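Local atomic coordinates of beta2-microglobulin (Anolis carolinensis, PDB entry 7CPO), a protein that probably serves as the invariant light chain of the lizard MHC class I molecule, pairing with the heavy chain that presents peptides to the immune system. Residues B[1-13]-B[82-95]. Residues are numbered along the deposited sequence; the frame is centred on the assembly and turned at random.
Sequences TQKAPSVQVYFRH and VEHITLPQPMIYKL
Val-7 stands over one face of the Tyr-93 ring, its CB 3.7 Å from the ring centroid and 15° off the normal, a CH-pi contact. A second CH-pi contact lies toward the C-terminal ends of both segments, where Leu-95 CD2 is 3.6 Å from the Phe-11 ring centroid; Leu-95 CG, anti to the backbone N (chi1 163°), carries the branch there. Between the two, Val-9 sets CG1 against Tyr-93 CB and CG2 against Leu-95 CB. Val-7 CG1 also meets Val-82 CG2 at 3.9 Å. Pro-5 lays CG over Val-82 CG1 and Leu-87 CD1, which touch each other, its CD 3.5 Å from His-84 ND1. That nitrogen shares a nearly straight hydrogen bond of 2.9 Å with Thr-86 OG1, in the imidazole plane; His-84 NE2 bonds Pro-32 O. One water accepts from Val-7 N at 3.0 Å and reaches Tyr-93 OH weakly. An alanine in place of Tyr-93 would probably leave Val-7 without its aromatic platform and the water without its phenolic partner. No hydrogen bond joins the segments: strands 6-11 and 91-94, at 34°, are, within this chain, outermost strands of the facing sheets of the immunoglobulin C1-set sandwich, 6-11 pairing with 21-30 and 91-94 with 78-83.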
loop_
_atom_site.group_PDB
_atom_site.type_symbol
_atom_site.label_atom_id
_atom_site.label_comp_id
_atom_site.label_asym_id
_atom_site.label_seq_id
_atom_site.Cartn_x
_atom_site.Cartn_y
_atom_site.Cartn_z
ATOM N N THR B 1 2.867 -18.712 5.684
ATOM C CA THR B 1 3.291 -17.559 6.472
ATOM C C THR B 1 4.412 -16.785 5.794
ATOM O O THR B 1 4.455 -15.557 5.870
ATOM C CB THR B 1 3.753 -17.973 7.875
ATOM O OG1 THR B 1 2.811 -18.896 8.439
ATOM C CG2 THR B 1 3.863 -16.748 8.770
ATOM N N GLN B 2 5.338 -17.504 5.166
ATOM C CA GLN B 2 6.217 -16.892 4.180
ATOM C C GLN B 2 5.448 -16.740 2.883
ATOM O O GLN B 2 4.719 -17.645 2.474
ATOM C CB GLN B 2 7.463 -17.739 3.943
ATOM C CG GLN B 2 8.456 -17.713 5.077
ATOM C CD GLN B 2 9.872 -17.898 4.581
ATOM O OE1 GLN B 2 10.768 -17.123 4.930
ATOM N NE2 GLN B 2 10.085 -18.920 3.753
ATOM N N LYS B 3 5.579 -15.579 2.255
ATOM C CA LYS B 3 4.842 -15.290 1.037
ATOM C C LYS B 3 5.756 -14.580 0.054
ATOM O O LYS B 3 6.513 -13.681 0.428
ATOM C CB LYS B 3 3.595 -14.447 1.332
ATOM C CG LYS B 3 2.557 -15.193 2.158
ATOM C CD LYS B 3 1.646 -14.251 2.929
ATOM C CE LYS B 3 0.805 -14.986 3.963
ATOM N NZ LYS B 3 -0.497 -14.297 4.194
ATOM N N ALA B 4 5.690 -14.996 -1.188
ATOM C CA ALA B 4 6.580 -14.469 -2.200
ATOM C C ALA B 4 6.020 -13.172 -2.771
ATOM O O ALA B 4 4.807 -12.963 -2.778
ATOM C CB ALA B 4 6.778 -15.485 -3.319
ATOM N N PRO B 5 6.884 -12.280 -3.238
ATOM C CA PRO B 5 6.397 -11.022 -3.812
ATOM C C PRO B 5 5.711 -11.207 -5.161
ATOM O O PRO B 5 6.172 -11.964 -6.015
ATOM C CB PRO B 5 7.675 -10.181 -3.948
ATOM C CG PRO B 5 8.797 -11.142 -3.862
ATOM C CD PRO B 5 8.325 -12.222 -2.944
ATOM N N SER B 6 4.589 -10.505 -5.334
ATOM C CA SER B 6 4.036 -10.207 -6.651
ATOM C C SER B 6 4.606 -8.868 -7.103
ATOM O O SER B 6 4.516 -7.871 -6.373
ATOM C CB SER B 6 2.511 -10.127 -6.607
ATOM O OG SER B 6 1.957 -11.388 -6.286
ATOM N N VAL B 7 5.193 -8.844 -8.296
ATOM C CA VAL B 7 6.029 -7.736 -8.736
ATOM C C VAL B 7 5.523 -7.227 -10.081
ATOM O O VAL B 7 4.950 -7.979 -10.871
ATOM C CB VAL B 7 7.511 -8.180 -8.805
ATOM C CG1 VAL B 7 8.440 -7.057 -9.337
ATOM C CG2 VAL B 7 7.959 -8.645 -7.440
ATOM N N GLN B 8 5.716 -5.932 -10.327
ATOM C CA GLN B 8 5.273 -5.298 -11.558
ATOM C C GLN B 8 6.192 -4.121 -11.859
ATOM O O GLN B 8 6.560 -3.368 -10.955
ATOM C CB GLN B 8 3.819 -4.844 -11.435
ATOM C CG GLN B 8 3.252 -4.121 -12.621
ATOM C CD GLN B 8 1.757 -4.344 -12.749
ATOM O OE1 GLN B 8 1.315 -5.435 -13.111
ATOM N NE2 GLN B 8 0.967 -3.313 -12.442
ATOM N N VAL B 9 6.574 -3.980 -13.123
ATOM C CA VAL B 9 7.436 -2.897 -13.582
ATOM C C VAL B 9 6.695 -2.090 -14.640
ATOM O O VAL B 9 5.930 -2.641 -15.440
ATOM C CB VAL B 9 8.769 -3.438 -14.141
ATOM C CG1 VAL B 9 9.529 -4.192 -13.055
ATOM C CG2 VAL B 9 8.528 -4.323 -15.373
ATOM N N TYR B 10 6.913 -0.774 -14.641
ATOM C CA TYR B 10 6.166 0.096 -15.547
ATOM C C TYR B 10 6.807 1.479 -15.555
ATOM O O TYR B 10 7.541 1.843 -14.630
ATOM C CB TYR B 10 4.688 0.201 -15.140
ATOM C CG TYR B 10 4.501 0.477 -13.656
ATOM C CD1 TYR B 10 4.223 1.761 -13.195
ATOM C CD2 TYR B 10 4.628 -0.545 -12.716
ATOM C CE1 TYR B 10 4.071 2.017 -11.831
ATOM C CE2 TYR B 10 4.493 -0.299 -11.360
ATOM C CZ TYR B 10 4.206 0.979 -10.922
ATOM O OH TYR B 10 4.060 1.205 -9.574
ATOM N N PHE B 11 6.523 2.235 -16.621
ATOM C CA PHE B 11 6.779 3.661 -16.735
ATOM C C PHE B 11 5.526 4.437 -16.362
ATOM O O PHE B 11 4.407 3.936 -16.481
ATOM C CB PHE B 11 7.157 4.049 -18.166
ATOM C CG PHE B 11 8.545 3.668 -18.577
ATOM C CD1 PHE B 11 9.611 3.830 -17.719
ATOM C CD2 PHE B 11 8.780 3.184 -19.854
ATOM C CE1 PHE B 11 10.887 3.492 -18.116
ATOM C CE2 PHE B 11 10.044 2.841 -20.254
ATOM C CZ PHE B 11 11.103 2.992 -19.387
ATOM N N ARG B 12 5.719 5.698 -15.959
ATOM C CA ARG B 12 4.567 6.563 -15.708
ATOM C C ARG B 12 3.811 6.852 -17.001
ATOM O O ARG B 12 2.570 6.838 -17.022
ATOM C CB ARG B 12 5.008 7.865 -15.029
ATOM C CG ARG B 12 3.964 8.988 -15.071
ATOM C CD ARG B 12 2.739 8.645 -14.221
ATOM N NE ARG B 12 1.743 9.717 -14.185
ATOM C CZ ARG B 12 0.787 9.864 -15.095
ATOM N NH1 ARG B 12 0.719 9.020 -16.114
ATOM N NH2 ARG B 12 -0.090 10.847 -15.004
ATOM N N HIS B 13 4.538 7.129 -18.086
ATOM C CA HIS B 13 3.970 7.251 -19.422
ATOM C C HIS B 13 4.551 6.180 -20.345
ATOM O O HIS B 13 5.660 5.691 -20.112
ATOM C CB HIS B 13 4.244 8.628 -20.041
ATOM C CG HIS B 13 3.913 9.780 -19.147
ATOM N ND1 HIS B 13 2.635 10.283 -19.022
ATOM C CD2 HIS B 13 4.701 10.548 -18.358
ATOM C CE1 HIS B 13 2.649 11.305 -18.184
ATOM N NE2 HIS B 13 3.890 11.485 -17.767
ATOM N N VAL B 82 14.570 -8.359 -7.867
ATOM C CA VAL B 82 13.928 -8.537 -6.566
ATOM C C VAL B 82 14.578 -9.721 -5.858
ATOM O O VAL B 82 14.623 -10.829 -6.406
ATOM C CB VAL B 82 12.415 -8.773 -6.717
ATOM C CG1 VAL B 82 11.777 -9.060 -5.352
ATOM C CG2 VAL B 82 11.750 -7.590 -7.417
ATOM N N GLU B 83 15.063 -9.490 -4.641
ATOM C CA GLU B 83 15.583 -10.546 -3.779
ATOM C C GLU B 83 14.728 -10.645 -2.520
ATOM O O GLU B 83 14.399 -9.620 -1.909
ATOM C CB GLU B 83 17.035 -10.276 -3.401
ATOM C CG GLU B 83 17.899 -9.915 -4.570
ATOM C CD GLU B 83 19.174 -9.254 -4.130
ATOM O OE1 GLU B 83 19.351 -8.041 -4.379
ATOM O OE2 GLU B 83 19.990 -9.948 -3.501
ATOM N N HIS B 84 14.383 -11.873 -2.128
ATOM C CA HIS B 84 13.504 -12.092 -0.984
ATOM C C HIS B 84 13.698 -13.506 -0.457
ATOM O O HIS B 84 14.065 -14.415 -1.202
ATOM C CB HIS B 84 12.032 -11.865 -1.351
ATOM C CG HIS B 84 11.100 -11.920 -0.181
ATOM N ND1 HIS B 84 10.150 -12.907 -0.031
ATOM C CD2 HIS B 84 10.974 -11.112 0.897
ATOM C CE1 HIS B 84 9.476 -12.702 1.087
ATOM N NE2 HIS B 84 9.954 -11.617 1.666
ATOM N N ILE B 85 13.394 -13.680 0.834
ATOM C CA ILE B 85 13.604 -14.954 1.527
ATOM C C ILE B 85 12.898 -16.111 0.831
ATOM O O ILE B 85 13.341 -17.261 0.931
ATOM C CB ILE B 85 13.139 -14.826 2.990
ATOM C CG1 ILE B 85 13.512 -16.068 3.794
ATOM C CG2 ILE B 85 11.654 -14.586 3.045
ATOM C CD1 ILE B 85 14.785 -15.910 4.555
ATOM N N THR B 86 11.790 -15.843 0.138
ATOM C CA THR B 86 11.067 -16.875 -0.596
ATOM C C THR B 86 11.638 -17.137 -1.982
ATOM O O THR B 86 11.189 -18.071 -2.652
ATOM C CB THR B 86 9.598 -16.486 -0.745
ATOM O OG1 THR B 86 9.502 -15.269 -1.507
ATOM C CG2 THR B 86 8.961 -16.301 0.626
ATOM N N LEU B 87 12.591 -16.330 -2.436
ATOM C CA LEU B 87 13.138 -16.462 -3.781
ATOM C C LEU B 87 14.545 -17.031 -3.693
ATOM O O LEU B 87 15.490 -16.299 -3.352
ATOM C CB LEU B 87 13.148 -15.110 -4.502
ATOM C CG LEU B 87 11.777 -14.453 -4.666
ATOM C CD1 LEU B 87 11.879 -13.193 -5.523
ATOM C CD2 LEU B 87 10.775 -15.441 -5.241
ATOM N N PRO B 88 14.740 -18.324 -3.985
ATOM C CA PRO B 88 16.084 -18.916 -3.831
ATOM C C PRO B 88 17.149 -18.236 -4.686
ATOM O O PRO B 88 18.288 -18.054 -4.229
ATOM C CB PRO B 88 15.859 -20.383 -4.230
ATOM C CG PRO B 88 14.377 -20.617 -4.022
ATOM C CD PRO B 88 13.726 -19.317 -4.382
ATOM N N GLN B 89 16.804 -17.840 -5.914
ATOM C CA GLN B 89 17.667 -17.005 -6.733
ATOM C C GLN B 89 17.047 -15.623 -6.896
ATOM O O GLN B 89 15.833 -15.483 -6.773
ATOM C CB GLN B 89 17.875 -17.632 -8.116
ATOM C CG GLN B 89 18.242 -19.096 -8.048
ATOM C CD GLN B 89 19.737 -19.299 -7.844
ATOM O OE1 GLN B 89 20.456 -18.384 -7.422
ATOM N NE2 GLN B 89 20.212 -20.502 -8.143
ATOM N N PRO B 90 17.828 -14.577 -7.142
ATOM C CA PRO B 90 17.217 -13.283 -7.479
ATOM C C PRO B 90 16.410 -13.367 -8.770
ATOM O O PRO B 90 16.810 -14.019 -9.732
ATOM C CB PRO B 90 18.423 -12.342 -7.599
ATOM C CG PRO B 90 19.463 -12.961 -6.707
ATOM C CD PRO B 90 19.260 -14.454 -6.814
ATOM N N MET B 91 15.264 -12.695 -8.784
ATOM C CA MET B 91 14.351 -12.728 -9.917
ATOM C C MET B 91 14.339 -11.383 -10.630
ATOM O O MET B 91 14.116 -10.345 -9.998
ATOM C CB MET B 91 12.940 -13.078 -9.464
ATOM C CG MET B 91 12.118 -13.711 -10.541
ATOM S SD MET B 91 11.166 -15.100 -9.914
ATOM C CE MET B 91 12.390 -16.380 -9.661
ATOM N N ILE B 92 14.564 -11.404 -11.943
ATOM C CA ILE B 92 14.612 -10.192 -12.749
ATOM C C ILE B 92 13.298 -10.072 -13.497
ATOM O O ILE B 92 12.821 -11.048 -14.088
ATOM C CB ILE B 92 15.810 -10.204 -13.717
ATOM C CG1 ILE B 92 17.046 -9.615 -13.035
ATOM C CG2 ILE B 92 15.499 -9.377 -14.959
ATOM C CD1 ILE B 92 17.660 -10.534 -11.984
ATOM N N TYR B 93 12.702 -8.884 -13.444
ATOM C CA TYR B 93 11.459 -8.559 -14.130
ATOM C C TYR B 93 11.802 -7.521 -15.180
ATOM O O TYR B 93 12.168 -6.390 -14.836
ATOM C CB TYR B 93 10.409 -8.023 -13.159
ATOM C CG TYR B 93 9.974 -9.047 -12.153
ATOM C CD1 TYR B 93 8.774 -9.725 -12.311
ATOM C CD2 TYR B 93 10.772 -9.354 -11.054
ATOM C CE1 TYR B 93 8.366 -10.681 -11.392
ATOM C CE2 TYR B 93 10.380 -10.316 -10.128
ATOM C CZ TYR B 93 9.174 -10.976 -10.305
ATOM O OH TYR B 93 8.770 -11.930 -9.397
ATOM N N LYS B 94 11.705 -7.912 -16.453
ATOM C CA LYS B 94 12.028 -7.035 -17.566
ATOM C C LYS B 94 10.794 -6.239 -17.959
ATOM O O LYS B 94 9.664 -6.730 -17.908
ATOM C CB LYS B 94 12.542 -7.834 -18.779
ATOM C CG LYS B 94 13.579 -8.948 -18.487
ATOM C CD LYS B 94 14.910 -8.752 -19.240
ATOM C CE LYS B 94 16.008 -9.737 -18.769
ATOM N NZ LYS B 94 17.182 -9.050 -18.099
ATOM N N LEU B 95 11.014 -4.998 -18.360
ATOM C CA LEU B 95 9.936 -4.143 -18.828
ATOM C C LEU B 95 9.912 -4.180 -20.349
ATOM O O LEU B 95 10.948 -3.976 -20.991
ATOM C CB LEU B 95 10.142 -2.714 -18.330
ATOM C CG LEU B 95 9.354 -1.616 -19.035
ATOM C CD1 LEU B 95 7.929 -1.621 -18.530
ATOM C CD2 LEU B 95 10.006 -0.281 -18.772
HETATM O O HOH W 1 5.576 -11.400 -9.848
#